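Local coordinates for protein putative polyketide synthase (Brevibacillus brevis, PDB 5HU7) that probably dehydrates beta-hydroxyacyl chains carried on acyl carrier protein, as the dehydratase domain of a trans-AT polyketide synthase, at residues Q35-M39 with L206-P210; V82-L88 with V125-G130; Q96-Y102 with K112-E116; A203-V207 with N252-V256. All coordinates share one frame; numbering follows the deposited sequence.

Contact 1 (Q35-M39 with L206-P210)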
loop_
_atom_site.group_PDB
_atom_site.type_symbol
_atom_site.label_atom_id
_atom_site.label_comp_id
_atom_site.label_asym_id
_atom_site.label_seq_id
_atom_site.Cartn_x
_atom_site.Cartn_y
_atom_site.Cartn_z
ATOM N N GLN A 35 19.452 10.721 -1.628
ATOM C CA GLN A 35 20.381 9.664 -2.010
ATOM C C GLN A 35 19.732 8.589 -2.888
ATOM O O GLN A 35 20.452 7.720 -3.372
ATOM C CB GLN A 35 20.954 8.990 -0.744
ATOM C CG GLN A 35 21.804 9.901 0.143
ATOM C CD GLN A 35 23.033 10.390 -0.584
ATOM O OE1 GLN A 35 23.111 11.554 -0.987
ATOM N NE2 GLN A 35 23.998 9.497 -0.826
ATOM N N GLU A 36 18.414 8.645 -3.136
ATOM C CA GLU A 36 17.753 7.605 -3.922
ATOM C C GLU A 36 18.142 7.640 -5.430
ATOM O O GLU A 36 18.946 8.471 -5.843
ATOM C CB GLU A 36 16.237 7.640 -3.706
ATOM C CG GLU A 36 15.821 7.321 -2.277
ATOM C CD GLU A 36 15.848 8.457 -1.275
ATOM O OE1 GLU A 36 16.090 9.619 -1.678
ATOM O OE2 GLU A 36 15.625 8.182 -0.073
ATOM N N LEU A 37 17.650 6.656 -6.199
ATOM C CA LEU A 37 17.935 6.414 -7.622
ATOM C C LEU A 37 17.813 7.626 -8.572
ATOM O O LEU A 37 18.773 7.966 -9.276
ATOM C CB LEU A 37 17.006 5.280 -8.115
ATOM C CG LEU A 37 17.248 4.722 -9.508
ATOM C CD1 LEU A 37 18.713 4.282 -9.692
ATOM C CD2 LEU A 37 16.321 3.565 -9.758
ATOM N N PHE A 38 16.649 8.262 -8.598
ATOM C CA PHE A 38 16.423 9.412 -9.489
ATOM C C PHE A 38 17.072 10.667 -8.913
ATOM O O PHE A 38 17.474 11.550 -9.663
ATOM C CB PHE A 38 14.925 9.636 -9.728
ATOM C CG PHE A 38 14.328 8.565 -10.610
ATOM C CD1 PHE A 38 14.124 7.276 -10.129
ATOM C CD2 PHE A 38 14.010 8.832 -11.939
ATOM C CE1 PHE A 38 13.605 6.286 -10.949
ATOM C CE2 PHE A 38 13.500 7.833 -12.760
ATOM C CZ PHE A 38 13.296 6.570 -12.260
ATOM N N MET A 39 17.271 10.684 -7.601
ATOM C CA MET A 39 17.888 11.796 -6.881
ATOM C C MET A 39 19.400 11.788 -7.103
ATOM O O MET A 39 20.032 12.816 -6.872
ATOM C CB MET A 39 17.657 11.678 -5.357
ATOM C CG MET A 39 16.304 11.153 -4.947
ATOM S SD MET A 39 14.978 12.202 -5.512
ATOM C CE MET A 39 14.800 13.078 -4.153
ATOM N N LEU A 206 11.024 0.700 -13.894
ATOM C CA LEU A 206 11.070 1.986 -14.577
ATOM C C LEU A 206 10.660 1.991 -16.048
ATOM O O LEU A 206 10.693 0.972 -16.727
ATOM C CB LEU A 206 12.490 2.535 -14.458
ATOM C CG LEU A 206 13.042 2.634 -13.018
ATOM C CD1 LEU A 206 14.394 3.361 -12.984
ATOM C CD2 LEU A 206 12.013 3.273 -12.083
ATOM N N VAL A 207 10.180 3.139 -16.495
ATOM C CA VAL A 207 9.904 3.447 -17.886
ATOM C C VAL A 207 10.939 4.529 -18.282
ATOM O O VAL A 207 11.693 4.343 -19.241
ATOM C CB VAL A 207 8.428 3.878 -18.117
ATOM C CG1 VAL A 207 8.232 4.552 -19.476
ATOM C CG2 VAL A 207 7.502 2.670 -17.987
ATOM N N PHE A 208 10.990 5.630 -17.483
ATOM C CA PHE A 208 11.932 6.727 -17.645
ATOM C C PHE A 208 13.192 6.419 -16.885
ATOM O O PHE A 208 13.136 6.152 -15.678
ATOM C CB PHE A 208 11.383 8.030 -17.088
ATOM C CG PHE A 208 10.194 8.587 -17.824
ATOM C CD1 PHE A 208 10.362 9.348 -18.968
ATOM C CD2 PHE A 208 8.914 8.419 -17.331
ATOM C CE1 PHE A 208 9.271 9.880 -19.622
ATOM C CE2 PHE A 208 7.817 8.927 -18.009
ATOM C CZ PHE A 208 8.003 9.654 -19.141
ATOM N N HIS A 209 14.340 6.508 -17.574
ATOM C CA HIS A 209 15.634 6.238 -17.001
ATOM C C HIS A 209 15.980 7.415 -16.071
ATOM O O HIS A 209 15.669 8.560 -16.413
ATOM C CB HIS A 209 16.662 6.121 -18.131
ATOM C CG HIS A 209 17.985 5.593 -17.713
ATOM N ND1 HIS A 209 18.934 6.416 -17.129
ATOM C CD2 HIS A 209 18.481 4.341 -17.797
ATOM C CE1 HIS A 209 19.956 5.621 -16.831
ATOM N NE2 HIS A 209 19.768 4.393 -17.313
ATOM N N PRO A 210 16.653 7.183 -14.913
ATOM C CA PRO A 210 16.965 8.304 -14.018
ATOM C C PRO A 210 17.947 9.348 -14.561
ATOM O O PRO A 210 18.040 10.425 -13.974
ATOM C CB PRO A 210 17.520 7.598 -12.772
ATOM C CG PRO A 210 18.011 6.318 -13.253
ATOM C CD PRO A 210 17.073 5.903 -14.312
#

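Contact 2 (V82-L88 with V125-G130)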
loop_
_atom_site.group_PDB
_atom_site.type_symbol
_atom_site.label_atom_id
_atom_site.label_comp_id
_atom_site.label_asym_id
_atom_site.label_seq_id
_atom_site.Cartn_x
_atom_site.Cartn_y
_atom_site.Cartn_z
ATOM N N VAL A 82 -0.131 18.078 -18.074
ATOM C CA VAL A 82 0.770 17.950 -16.925
ATOM C C VAL A 82 1.414 19.305 -16.626
ATOM O O VAL A 82 1.834 20.017 -17.538
ATOM C CB VAL A 82 1.833 16.852 -17.150
ATOM C CG1 VAL A 82 2.803 16.785 -15.982
ATOM C CG2 VAL A 82 1.184 15.483 -17.402
ATOM N N ALA A 83 1.501 19.649 -15.344
ATOM C CA ALA A 83 2.071 20.936 -14.930
ATOM C C ALA A 83 2.737 20.821 -13.589
ATOM O O ALA A 83 2.117 20.349 -12.657
ATOM C CB ALA A 83 0.969 21.994 -14.895
ATOM N N THR A 84 4.046 21.129 -13.530
ATOM C CA THR A 84 4.815 21.215 -12.295
ATOM C C THR A 84 5.014 22.693 -12.064
ATOM O O THR A 84 5.890 23.266 -12.693
ATOM C CB THR A 84 6.120 20.418 -12.360
ATOM O OG1 THR A 84 5.785 19.020 -12.419
ATOM C CG2 THR A 84 7.032 20.694 -11.163
ATOM N N ASP A 85 4.183 23.300 -11.203
ATOM C CA ASP A 85 4.134 24.744 -10.904
ATOM C C ASP A 85 4.974 25.165 -9.694
ATOM O O ASP A 85 5.486 26.286 -9.682
ATOM C CB ASP A 85 2.654 25.193 -10.604
ATOM C CG ASP A 85 1.644 24.101 -10.156
ATOM O OD1 ASP A 85 1.570 23.043 -10.813
ATOM O OD2 ASP A 85 1.034 24.269 -9.064
ATOM N N ASP A 86 4.965 24.348 -8.629
ATOM C CA ASP A 86 5.658 24.664 -7.377
ATOM C C ASP A 86 6.660 23.563 -7.136
ATOM O O ASP A 86 6.266 22.495 -6.703
ATOM C CB ASP A 86 4.632 24.787 -6.238
ATOM C CG ASP A 86 5.115 25.580 -5.030
ATOM O OD1 ASP A 86 6.348 25.781 -4.896
ATOM O OD2 ASP A 86 4.260 26.030 -4.241
ATOM N N PRO A 87 7.961 23.764 -7.462
ATOM C CA PRO A 87 8.924 22.656 -7.350
ATOM C C PRO A 87 9.147 22.063 -5.958
ATOM O O PRO A 87 9.269 22.781 -4.957
ATOM C CB PRO A 87 10.231 23.258 -7.892
ATOM C CG PRO A 87 9.837 24.422 -8.661
ATOM C CD PRO A 87 8.595 24.962 -8.048
ATOM N N LEU A 88 9.252 20.736 -5.927
ATOM C CA LEU A 88 9.574 19.984 -4.729
ATOM C C LEU A 88 11.097 20.087 -4.565
ATOM O O LEU A 88 11.853 19.857 -5.524
ATOM C CB LEU A 88 9.133 18.511 -4.894
ATOM C CG LEU A 88 9.607 17.491 -3.861
ATOM C CD1 LEU A 88 9.120 17.829 -2.458
ATOM C CD2 LEU A 88 9.159 16.105 -4.252
ATOM N N VAL A 125 1.295 21.415 -0.016
ATOM C CA VAL A 125 1.658 22.067 -1.269
ATOM C C VAL A 125 1.591 21.042 -2.408
ATOM O O VAL A 125 2.208 19.994 -2.290
ATOM C CB VAL A 125 3.093 22.637 -1.156
ATOM C CG1 VAL A 125 3.479 23.427 -2.408
ATOM C CG2 VAL A 125 3.246 23.495 0.102
ATOM N N VAL A 126 0.903 21.373 -3.519
ATOM C CA VAL A 126 0.811 20.547 -4.733
ATOM C C VAL A 126 1.923 20.975 -5.666
ATOM O O VAL A 126 1.978 22.128 -6.098
ATOM C CB VAL A 126 -0.571 20.645 -5.432
ATOM C CG1 VAL A 126 -0.573 19.868 -6.753
ATOM C CG2 VAL A 126 -1.668 20.138 -4.502
ATOM N N HIS A 127 2.810 20.051 -5.977
ATOM C CA HIS A 127 3.961 20.320 -6.819
ATOM C C HIS A 127 3.662 20.010 -8.257
ATOM O O HIS A 127 4.111 20.732 -9.112
ATOM C CB HIS A 127 5.185 19.483 -6.353
ATOM C CG HIS A 127 5.517 19.643 -4.900
ATOM N ND1 HIS A 127 5.854 20.868 -4.369
ATOM C CD2 HIS A 127 5.473 18.736 -3.897
ATOM C CE1 HIS A 127 6.026 20.667 -3.067
ATOM N NE2 HIS A 127 5.804 19.401 -2.738
ATOM N N SER A 128 2.947 18.926 -8.532
ATOM C CA SER A 128 2.651 18.507 -9.890
ATOM C C SER A 128 1.249 17.884 -9.983
ATOM O O SER A 128 0.790 17.297 -9.025
ATOM C CB SER A 128 3.704 17.497 -10.350
ATOM O OG SER A 128 3.605 17.199 -11.731
ATOM N N HIS A 129 0.571 18.070 -11.105
ATOM C CA HIS A 129 -0.727 17.465 -11.358
ATOM C C HIS A 129 -0.911 17.227 -12.855
ATOM O O HIS A 129 -0.232 17.839 -13.677
ATOM C CB HIS A 129 -1.885 18.301 -10.765
ATOM C CG HIS A 129 -1.987 19.680 -11.320
ATOM N ND1 HIS A 129 -1.401 20.718 -10.638
ATOM C CD2 HIS A 129 -2.493 20.168 -12.471
ATOM C CE1 HIS A 129 -1.570 21.797 -11.381
ATOM N NE2 HIS A 129 -2.156 21.506 -12.511
ATOM N N GLY A 130 -1.808 16.326 -13.186
ATOM C CA GLY A 130 -2.115 16.001 -14.561
ATOM C C GLY A 130 -3.223 14.990 -14.680
ATOM O O GLY A 130 -3.722 14.494 -13.672
#

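Contact 3 (Q96-Y102 with K112-E116)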
loop_
_atom_site.group_PDB
_atom_site.type_symbol
_atom_site.label_atom_id
_atom_site.label_comp_id
_atom_site.label_asym_id
_atom_site.label_seq_id
_atom_site.Cartn_x
_atom_site.Cartn_y
_atom_site.Cartn_z
ATOM N N GLN A 96 8.543 13.870 2.861
ATOM C CA GLN A 96 7.508 12.863 2.672
ATOM C C GLN A 96 6.619 13.378 1.520
ATOM O O GLN A 96 5.947 14.384 1.674
ATOM C CB GLN A 96 6.693 12.623 3.945
ATOM C CG GLN A 96 5.931 11.297 3.891
ATOM C CD GLN A 96 4.918 11.114 4.995
ATOM O OE1 GLN A 96 4.440 12.069 5.625
ATOM N NE2 GLN A 96 4.505 9.872 5.203
ATOM N N VAL A 97 6.669 12.714 0.366
ATOM C CA VAL A 97 5.926 13.102 -0.829
ATOM C C VAL A 97 4.805 12.127 -1.057
ATOM O O VAL A 97 5.026 10.923 -1.010
ATOM C CB VAL A 97 6.852 13.115 -2.065
ATOM C CG1 VAL A 97 6.136 13.710 -3.270
ATOM C CG2 VAL A 97 8.134 13.866 -1.786
ATOM N N HIS A 98 3.626 12.644 -1.374
ATOM C CA HIS A 98 2.440 11.836 -1.631
ATOM C C HIS A 98 1.989 11.950 -3.086
ATOM O O HIS A 98 2.204 12.971 -3.708
ATOM C CB HIS A 98 1.292 12.282 -0.724
ATOM C CG HIS A 98 1.640 12.324 0.716
ATOM N ND1 HIS A 98 1.871 11.164 1.427
ATOM C CD2 HIS A 98 1.768 13.378 1.547
ATOM C CE1 HIS A 98 2.155 11.547 2.652
ATOM N NE2 HIS A 98 2.083 12.872 2.774
ATOM N N VAL A 99 1.350 10.909 -3.595
ATOM C CA VAL A 99 0.732 10.912 -4.918
ATOM C C VAL A 99 -0.710 10.482 -4.708
ATOM O O VAL A 99 -0.962 9.327 -4.369
ATOM C CB VAL A 99 1.348 10.002 -5.988
ATOM C CG1 VAL A 99 0.792 10.369 -7.352
ATOM C CG2 VAL A 99 2.843 10.060 -5.975
ATOM N N GLY A 100 -1.629 11.404 -4.900
ATOM C CA GLY A 100 -3.036 11.104 -4.786
ATOM C C GLY A 100 -3.598 10.852 -6.167
ATOM O O GLY A 100 -3.129 11.446 -7.142
ATOM N N ILE A 101 -4.571 9.943 -6.263
ATOM C CA ILE A 101 -5.262 9.624 -7.506
ATOM C C ILE A 101 -6.751 9.926 -7.235
ATOM O O ILE A 101 -7.277 9.468 -6.233
ATOM C CB ILE A 101 -5.052 8.165 -7.932
ATOM C CG1 ILE A 101 -3.559 7.798 -8.085
ATOM C CG2 ILE A 101 -5.844 7.875 -9.226
ATOM C CD1 ILE A 101 -2.815 8.499 -9.160
ATOM N N TYR A 102 -7.409 10.737 -8.089
ATOM C CA TYR A 102 -8.796 11.184 -7.929
ATOM C C TYR A 102 -9.598 10.952 -9.233
ATOM O O TYR A 102 -9.048 11.031 -10.339
ATOM C CB TYR A 102 -8.828 12.702 -7.622
ATOM C CG TYR A 102 -7.795 13.160 -6.621
ATOM C CD1 TYR A 102 -6.514 13.520 -7.030
ATOM C CD2 TYR A 102 -8.092 13.227 -5.258
ATOM C CE1 TYR A 102 -5.529 13.848 -6.107
ATOM C CE2 TYR A 102 -7.110 13.552 -4.322
ATOM C CZ TYR A 102 -5.840 13.895 -4.754
ATOM O OH TYR A 102 -4.872 14.271 -3.864
ATOM N N LYS A 112 -2.193 14.108 -8.325
ATOM C CA LYS A 112 -1.492 15.219 -7.693
ATOM C C LYS A 112 -0.339 14.691 -6.917
ATOM O O LYS A 112 -0.518 13.791 -6.113
ATOM C CB LYS A 112 -2.361 15.993 -6.716
ATOM C CG LYS A 112 -3.504 16.733 -7.331
ATOM C CD LYS A 112 -3.946 17.908 -6.439
ATOM C CE LYS A 112 -5.345 17.794 -5.920
ATOM N NZ LYS A 112 -6.336 18.201 -6.920
ATOM N N ILE A 113 0.807 15.334 -7.046
ATOM C CA ILE A 113 2.000 15.009 -6.283
ATOM C C ILE A 113 2.080 16.151 -5.303
ATOM O O ILE A 113 2.063 17.303 -5.709
ATOM C CB ILE A 113 3.259 14.847 -7.149
ATOM C CG1 ILE A 113 3.121 13.618 -8.058
ATOM C CG2 ILE A 113 4.509 14.724 -6.276
ATOM C CD1 ILE A 113 4.182 13.491 -9.241
ATOM N N TYR A 114 2.124 15.854 -4.023
ATOM C CA TYR A 114 2.104 16.908 -3.020
ATOM C C TYR A 114 2.832 16.497 -1.760
ATOM O O TYR A 114 3.053 15.317 -1.537
ATOM C CB TYR A 114 0.625 17.287 -2.716
ATOM C CG TYR A 114 -0.163 16.209 -2.016
ATOM C CD1 TYR A 114 -0.900 15.279 -2.727
ATOM C CD2 TYR A 114 -0.225 16.164 -0.628
ATOM C CE1 TYR A 114 -1.633 14.283 -2.077
ATOM C CE2 TYR A 114 -0.974 15.190 0.033
ATOM C CZ TYR A 114 -1.675 14.250 -0.691
ATOM O OH TYR A 114 -2.383 13.285 -0.014
ATOM N N SER A 115 3.175 17.469 -0.939
ATOM C CA SER A 115 3.883 17.237 0.325
ATOM C C SER A 115 3.479 18.246 1.382
ATOM O O SER A 115 2.775 19.204 1.085
ATOM C CB SER A 115 5.393 17.288 0.113
ATOM O OG SER A 115 5.867 18.604 -0.077
ATOM N N GLU A 116 3.913 17.999 2.632
ATOM C CA GLU A 116 3.706 18.875 3.794
ATOM C C GLU A 116 2.231 19.046 4.135
ATOM O O GLU A 116 1.865 19.012 5.303
ATOM C CB GLU A 116 4.391 20.233 3.563
ATOM C CG GLU A 116 4.563 21.054 4.825
ATOM C CD GLU A 116 5.399 22.310 4.667
ATOM O OE1 GLU A 116 6.494 22.203 4.077
ATOM O OE2 GLU A 116 5.004 23.382 5.181
#

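Contact 4 (A203-V207 with N252-V256)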
loop_
_atom_site.group_PDB
_atom_site.type_symbol
_atom_site.label_atom_id
_atom_site.label_comp_id
_atom_site.label_asym_id
_atom_site.label_seq_id
_atom_site.Cartn_x
_atom_site.Cartn_y
_atom_site.Cartn_z
ATOM N N ALA A 203 15.612 -1.441 -13.336
ATOM C CA ALA A 203 15.145 -1.000 -14.661
ATOM C C ALA A 203 13.819 -1.671 -15.078
ATOM O O ALA A 203 13.121 -1.137 -15.945
ATOM C CB ALA A 203 16.204 -1.255 -15.720
ATOM N N GLU A 204 13.480 -2.835 -14.475
ATOM C CA GLU A 204 12.214 -3.539 -14.699
ATOM C C GLU A 204 11.026 -2.725 -14.171
ATOM O O GLU A 204 9.966 -2.814 -14.773
ATOM C CB GLU A 204 12.225 -4.933 -14.035
ATOM C CG GLU A 204 10.995 -5.790 -14.324
ATOM C CD GLU A 204 9.946 -5.845 -13.227
ATOM O OE1 GLU A 204 10.301 -6.179 -12.073
ATOM O OE2 GLU A 204 8.756 -5.614 -13.538
ATOM N N GLN A 205 11.179 -1.944 -13.062
ATOM C CA GLN A 205 10.078 -1.117 -12.526
ATOM C C GLN A 205 9.955 0.249 -13.232
ATOM O O GLN A 205 8.872 0.827 -13.255
ATOM C CB GLN A 205 10.245 -0.922 -11.007
ATOM C CG GLN A 205 9.975 -2.198 -10.209
ATOM C CD GLN A 205 10.477 -2.112 -8.788
ATOM O OE1 GLN A 205 11.633 -1.760 -8.534
ATOM N NE2 GLN A 205 9.656 -2.512 -7.826
ATOM N N LEU A 206 11.024 0.700 -13.894
ATOM C CA LEU A 206 11.070 1.986 -14.577
ATOM C C LEU A 206 10.660 1.991 -16.048
ATOM O O LEU A 206 10.693 0.972 -16.727
ATOM C CB LEU A 206 12.490 2.535 -14.458
ATOM C CG LEU A 206 13.042 2.634 -13.018
ATOM C CD1 LEU A 206 14.394 3.361 -12.984
ATOM C CD2 LEU A 206 12.013 3.273 -12.083
ATOM N N VAL A 207 10.180 3.139 -16.495
ATOM C CA VAL A 207 9.904 3.447 -17.886
ATOM C C VAL A 207 10.939 4.529 -18.282
ATOM O O VAL A 207 11.693 4.343 -19.241
ATOM C CB VAL A 207 8.428 3.878 -18.117
ATOM C CG1 VAL A 207 8.232 4.552 -19.476
ATOM C CG2 VAL A 207 7.502 2.670 -17.987
ATOM N N ASN A 252 5.677 -0.922 -21.958
ATOM C CA ASN A 252 6.293 -0.909 -20.638
ATOM C C ASN A 252 7.771 -1.226 -20.878
ATOM O O ASN A 252 8.100 -1.913 -21.853
ATOM C CB ASN A 252 5.651 -1.989 -19.730
ATOM C CG ASN A 252 4.126 -1.944 -19.656
ATOM O OD1 ASN A 252 3.533 -1.140 -18.923
ATOM N ND2 ASN A 252 3.448 -2.782 -20.441
ATOM N N HIS A 253 8.663 -0.756 -20.008
ATOM C CA HIS A 253 10.098 -1.043 -20.138
ATOM C C HIS A 253 10.649 -0.744 -21.557
ATOM O O HIS A 253 11.250 -1.627 -22.178
ATOM C CB HIS A 253 10.382 -2.530 -19.774
ATOM C CG HIS A 253 9.507 -3.069 -18.691
ATOM N ND1 HIS A 253 8.807 -4.255 -18.852
ATOM C CD2 HIS A 253 9.170 -2.522 -17.506
ATOM C CE1 HIS A 253 8.103 -4.410 -17.740
ATOM N NE2 HIS A 253 8.296 -3.393 -16.897
ATOM N N PRO A 254 10.443 0.470 -22.109
ATOM C CA PRO A 254 10.964 0.744 -23.457
ATOM C C PRO A 254 12.483 0.944 -23.471
ATOM O O PRO A 254 13.055 1.560 -22.568
ATOM C CB PRO A 254 10.224 2.016 -23.866
ATOM C CG PRO A 254 9.954 2.717 -22.604
ATOM C CD PRO A 254 9.761 1.655 -21.552
ATOM N N ALA A 255 13.129 0.403 -24.499
ATOM C CA ALA A 255 14.566 0.548 -24.712
ATOM C C ALA A 255 14.761 1.861 -25.467
ATOM O O ALA A 255 14.234 2.017 -26.571
ATOM C CB ALA A 255 15.077 -0.611 -25.531
ATOM N N VAL A 256 15.456 2.823 -24.855
ATOM C CA VAL A 256 15.667 4.146 -25.421
ATOM C C VAL A 256 17.113 4.319 -25.902
ATOM O O VAL A 256 18.013 4.510 -25.102
ATOM C CB VAL A 256 15.252 5.217 -24.400
ATOM C CG1 VAL A 256 15.523 6.630 -24.936
ATOM C CG2 VAL A 256 13.780 5.035 -24.015
#

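Contact 1 (Q35-M39 with L206-P210)
Phe-38 lies against Pro-210 and fits into the bend formed by 206-210. Its ring is the tightly packed part of the contact. Pro-210 CB sits over one face, 3.9 Å from the ring centroid and 16° off the normal, which makes a CH-pi contact. The outer end of the ring, CE1, CE2 and CZ, meets Phe-208 O and the Leu-206 methyls. Phe-208 O lies near the ring plane, 3.4 Å from Phe-38 CE2. Leu-206 CD1 reaches Phe-38 CZ at 3.5 Å from an oblique direction, while the CD2 branch comes in at the edge, in plane. CG of Phe-38 stands anti to the carbonyl carbon (chi1 -72°), and this swings the ring end toward 206-210. Helix 52-65 adds to the packing: Glu-57 touches both Phe-38 and Leu-206, and Glu-57 OE1 also accepts bonds from the backbone N of Val-207 and Phe-208.

The Leu-37 side is looser and partly open to solvent. Leu-37 CD2 meets Leu-206 CD1 tip to tip at 3.8 Å. Leu-37 CG is 4.1 Å from Pro-210 CG. Nothing polar ties the two segments together. His-209 points away from 35-39; its NE2 bonds to Pro-196 O and its ND1 caps Ser-211 N.

The contact joins the two halves of a double hotdog fold. Segment 35-39 belongs to the first hotdog, and 206-210 leads into helix 212-227, the central helix of the second. The His-Pro pair just ahead of this helix is consistent with the HP motif of related polyketide synthase dehydratases.

Contact 2 (V82-L88 with V125-G130)
His-127 ND1 donates to Asp-86 O at 2.9 Å. The acceptor lies near the ring plane, and the angle at the hydrogen is a bent 142°. NE2 of the same ring bonds to Ser-115 OG, so both ring nitrogens are held and the ring cannot easily turn. Next comes the hydroxyl pair, Thr-84 OG1 and Ser-128 OG, also 2.9 Å apart. The hydroxyl pair lies on an antiparallel strand pair of the first hotdog, and the histidine bond just past its end. Here 125-130 carries a classic beta bulge: His-127 and Ser-128 both face Ile-113 of the next strand.

The regular ladder is short. Ala-83 and His-129 form a hydrogen-bonded pair, with Ala-83 N to His-129 O at 3.0 Å and His-129 N to Ala-83 O at 3.2 Å. Beyond it, Asp-85 N to His-127 O is weak, and the chain leaves the strand.

Outward lies the packing. Val-82, Thr-84 and Ser-128 are buried, and Tyr-55 of helix 52-65 touches Thr-84, His-127 and Ser-128. Strand 241-249 of the second hotdog runs along the other edge of 82-84. Asp-85 and Asp-86 are exposed. Asp-85 OD1 comes 3.4 Å from His-129 CE1, with carboxylate and ring planes 60° apart.

The His-127 ring is sandwiched: Val-125 O lies over one face toward the rim, and Leu-88 CB sits on the opposite face, 3.8 Å from the centroid.

Contact 3 (Q96-Y102 with K112-E116)
The Tyr-114 ring lies over His-98, with His-98 CB against one face at 3.7 Å from the centroid, a CH-pi contact. The two rings themselves meet obliquely, their planes 43° apart. Tyr-114 CG sits between its backbone N and carbonyl carbon (chi1 68°), and this folds the ring across the strand pair. Beside it, Tyr-102 OH comes within 3.7 Å of Tyr-114 CE1. Lys-112 NZ makes a cation-pi contact over the Tyr-102 face, 4.8 Å from the centroid. The two side chains cross at about a right angle, and the lysine bends at its outer torsions, with Lys-112 CG 3.7 Å from Tyr-102 CE1.

Beneath the rings runs a regular antiparallel hairpin, strands 95-105 and 108-115. His-98 and Tyr-114 form one hydrogen-bonded pair, and Gly-100 and Lys-112 form the next. His-98 N to Tyr-114 O is short and nearly straight at 2.7 Å. Gly-100 leaves room where Tyr-102 OH lies.

The face with Val-97, Val-99 and Ile-113 is apolar and buried. Val-97 CG1 meets Ile-113 CG2 at 3.6 Å. Val-99 and Ile-113 lie side by side, and Val-99 also touches Met-58 and Ala-62 of helix 52-65.

The chemistry thus splits by face. The aliphatic face is buried, with Val-99 on the hotdog helix. The aromatic face carries polar ends: Tyr-114 OH bonds to Glu-25 and Arg-27, His-98 ND1 to Ser-29, and Tyr-102 OH weakly to Glu-25. These bonds, with the lysine over Tyr-102, probably fix the rings on the outer side of the sheet.

Contact 4 (A203-V207 with N252-V256)
Val-207 and His-253 bring two irregular loops together, their CA atoms 5.0 Å apart, and His-253 has a left-handed helical backbone conformation (phi 51°). The firm part of the contact is apolar. Val-207 CG1 packs on Pro-254 CD at 3.9 Å and on Pro-254 CG at 4.0 Å, the two side chains crossing at about a right angle. With CG1 anti to the backbone N, this branch is the one that meets Pro-254. The second branch, CG2, comes 4.1 Å from His-253 N. Ile-289 of strand 287-298 touches both Val-207 and Pro-254, and Arg-60 of helix 52-65 also touches Val-207.

The His-253 side is exposed and less certain. Its ring lies flat over Asn-252 CB, which sits 3.9 Å above the centre of one face. Leu-206 O is at the ring edge, in plane, 3.9 Å from His-253 CD2. The ring also lies near the Glu-204 carbonyl, but its placement there is doubtful. Glu-204 runs alongside it, with OE2 4.1 Å from His-253 NE2 and the flat groups 74° apart. If the ring is protonated, a weak attraction is possible; this is not a salt bridge.

The contact lies within the second hotdog of the double hotdog fold. It packs the link from strand 241-249 to strand 258-263 against the lead-in to helix 212-227.

How the contacts relate
Contacts 2 and 3 belong to the sheet of the first hotdog and touch each other. Strand 108-115 lies between strands 95-105 and 125-135, with a probable bond from Ile-113 N to Ser-128 O. Contact 3 rests on a regular backbone ladder, contact 2 on a short ladder plus histidine and hydroxyl bonds. Contacts 1 and 4 are loop meetings with mainly apolar chemistry. They share Leu-206 and Val-207, which look to different partners. Contact 1 is the nearest to the chain's centre and bridges the two hotdogs, whereas contact 4 stays within the second. Each contact has a buried side near helix 52-65, while Asp-86, Gln-96 and His-253 mark exposed parts of contacts 2, 3 and 4.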